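Long-range contact in Tle cognate immunity protein 4 C-terminal domain-containing protein (Pseudomonas aeruginosa PAO1, PDB 4R1D), which binds the type VI secretion lipase Tle4 as its cognate immunity protein, probably inhibiting it and so protecting the producing cell: residues B[4-9]-B[17-22]. Sequence-based numbering, arbitrary orientation.
Sequences TGWITH and DLPPDA
I7 and L18 form a hydrogen-bonded pair of the antiparallel beta hairpin made by strands 7-11 and 14-18, near the start of the chain. I7 N donates to L18 O over 2.8 Å, almost straight at 170°, and L18 N returns a bond to I7 O. Next along the ladder is the non-hydrogen-bonded pair T8 and D17, where D17 CA-H also leans on I7 O.

The polar side-chain bond lies on the face carrying T8 and D17. Their side chains run alongside one another, and T8 OG1, set beside its own backbone N (chi1 -64°), donates to D17 OD1 at 2.7 Å, arriving from well above the carboxylate plane. Threonine suits this close pair, CA to CA 4.3 Å, because its hydroxyl sits directly on CB. D17 also forms salt bridges to R296 through OD1 and to K3 through OD2, which probably stabilise its ionised form.

Beyond the ladder, packing takes over. W6 lays its indole over the flat L18-P19 peptide, with P19 N over the ring face. P19 CA sits 3.6 Å from the five-membered-ring centroid, only 1° off the normal. Proline serves here through its C-H-bearing ring: beside this CH-pi contact, P19 CG meets W6 CZ2. W6 also touches L287 and I291 of helix 281-292, so it joins hairpin to helix. G5, whose positive phi would jam a side chain against the preceding carbonyl, leaves its O close to P20 CB. P19 then opens a type I turn ending at A22, leading toward strand 23-30.

H9 crosses L18 at about a right angle. The branched leucine offers an apolar surface, L18 CD1, to H9 CD2, while a water in the imidazole plane joins H9 NE2, 2.7 Å away, to P19 O, to which it donates.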
loop_
_atom_site.group_PDB
_atom_site.type_symbol
_atom_site.label_atom_id
_atom_site.label_comp_id
_atom_site.label_asym_id
_atom_site.label_seq_id
_atom_site.Cartn_x
_atom_site.Cartn_y
_atom_site.Cartn_z
ATOM N N THR B 4 -29.645 -9.169 26.500
ATOM C CA THR B 4 -30.995 -9.213 25.962
ATOM C C THR B 4 -30.996 -8.747 24.511
ATOM O O THR B 4 -30.564 -7.633 24.204
ATOM C CB THR B 4 -31.966 -8.346 26.790
ATOM O OG1 THR B 4 -32.151 -8.935 28.084
ATOM C CG2 THR B 4 -33.311 -8.246 26.088
ATOM N N GLY B 5 -31.453 -9.615 23.616
ATOM C CA GLY B 5 -31.544 -9.272 22.210
ATOM C C GLY B 5 -30.267 -9.484 21.408
ATOM O O GLY B 5 -30.273 -9.321 20.186
ATOM N N TRP B 6 -29.174 -9.837 22.079
ATOM C CA TRP B 6 -27.933 -10.127 21.359
ATOM C C TRP B 6 -28.156 -11.262 20.369
ATOM O O TRP B 6 -29.021 -12.114 20.574
ATOM C CB TRP B 6 -26.789 -10.467 22.318
ATOM C CG TRP B 6 -26.200 -9.273 22.975
ATOM C CD1 TRP B 6 -26.873 -8.191 23.478
ATOM C CD2 TRP B 6 -24.807 -9.008 23.174
ATOM N NE1 TRP B 6 -25.977 -7.282 24.003
ATOM C CE2 TRP B 6 -24.705 -7.764 23.827
ATOM C CE3 TRP B 6 -23.634 -9.710 22.875
ATOM C CZ2 TRP B 6 -23.476 -7.201 24.175
ATOM C CZ3 TRP B 6 -22.423 -9.152 23.227
ATOM C CH2 TRP B 6 -22.352 -7.917 23.874
ATOM N N ILE B 7 -27.379 -11.260 19.288
ATOM C CA ILE B 7 -27.543 -12.221 18.203
ATOM C C ILE B 7 -26.302 -13.099 18.055
ATOM O O ILE B 7 -25.174 -12.592 17.992
ATOM C CB ILE B 7 -27.787 -11.488 16.862
ATOM C CG1 ILE B 7 -29.041 -10.616 16.949
ATOM C CG2 ILE B 7 -27.884 -12.468 15.701
ATOM C CD1 ILE B 7 -29.226 -9.690 15.757
ATOM N N THR B 8 -26.513 -14.407 17.996
ATOM C CA THR B 8 -25.426 -15.354 17.751
ATOM C C THR B 8 -25.196 -15.485 16.247
ATOM O O THR B 8 -26.109 -15.851 15.504
ATOM C CB THR B 8 -25.742 -16.737 18.360
ATOM O OG1 THR B 8 -25.839 -16.624 19.788
ATOM C CG2 THR B 8 -24.670 -17.758 17.988
ATOM N N HIS B 9 -23.979 -15.167 15.806
ATOM C CA HIS B 9 -23.633 -15.149 14.394
ATOM C C HIS B 9 -22.679 -16.297 14.069
ATOM O O HIS B 9 -21.832 -16.658 14.883
ATOM C CB HIS B 9 -22.933 -13.830 14.028
ATOM C CG HIS B 9 -23.796 -12.617 14.181
ATOM N ND1 HIS B 9 -24.562 -12.115 13.152
ATOM C CD2 HIS B 9 -23.992 -11.791 15.234
ATOM C CE1 HIS B 9 -25.210 -11.043 13.569
ATOM N NE2 HIS B 9 -24.878 -10.821 14.828
ATOM N N ASP B 17 -21.367 -13.803 19.734
ATOM C CA ASP B 17 -22.561 -13.011 20.015
ATOM C C ASP B 17 -22.281 -11.514 19.933
ATOM O O ASP B 17 -21.261 -11.050 20.427
ATOM C CB ASP B 17 -23.110 -13.346 21.410
ATOM C CG ASP B 17 -23.398 -14.838 21.592
ATOM O OD1 ASP B 17 -23.515 -15.575 20.594
ATOM O OD2 ASP B 17 -23.510 -15.275 22.753
ATOM N N LEU B 18 -23.179 -10.770 19.288
ATOM C CA LEU B 18 -23.056 -9.328 19.167
ATOM C C LEU B 18 -24.383 -8.673 19.522
ATOM O O LEU B 18 -25.432 -9.300 19.386
ATOM C CB LEU B 18 -22.659 -8.951 17.738
ATOM C CG LEU B 18 -21.313 -9.524 17.298
ATOM C CD1 LEU B 18 -21.095 -9.354 15.791
ATOM C CD2 LEU B 18 -20.200 -8.867 18.102
ATOM N N PRO B 19 -24.334 -7.413 19.977
ATOM C CA PRO B 19 -25.537 -6.634 20.307
ATOM C C PRO B 19 -26.438 -6.521 19.085
ATOM O O PRO B 19 -25.954 -6.580 17.953
ATOM C CB PRO B 19 -24.990 -5.248 20.668
ATOM C CG PRO B 19 -23.521 -5.419 20.872
ATOM C CD PRO B 19 -23.092 -6.638 20.131
ATOM N N PRO B 20 -27.749 -6.336 19.300
ATOM C CA PRO B 20 -28.667 -6.367 18.160
ATOM C C PRO B 20 -28.470 -5.210 17.176
ATOM O O PRO B 20 -28.794 -5.365 15.999
ATOM C CB PRO B 20 -30.049 -6.294 18.827
ATOM C CG PRO B 20 -29.798 -5.569 20.112
ATOM C CD PRO B 20 -28.433 -6.029 20.567
ATOM N N ASP B 21 -27.954 -4.077 17.643
ATOM C CA ASP B 21 -27.775 -2.918 16.773
ATOM C C ASP B 21 -26.373 -2.850 16.141
ATOM O O ASP B 21 -26.038 -1.877 15.478
ATOM C CB ASP B 21 -28.081 -1.619 17.526
ATOM C CG ASP B 21 -27.199 -1.424 18.748
ATOM O OD1 ASP B 21 -26.754 -2.439 19.326
ATOM O OD2 ASP B 21 -26.956 -0.259 19.144
ATOM N N ALA B 22 -25.570 -3.890 16.338
ATOM C CA ALA B 22 -24.218 -3.927 15.772
ATOM C C ALA B 22 -24.289 -3.840 14.252
ATOM O O ALA B 22 -25.132 -4.490 13.626
ATOM C CB ALA B 22 -23.502 -5.200 16.197
HETATM O O HOH W 1 -25.709 -8.540 15.971
#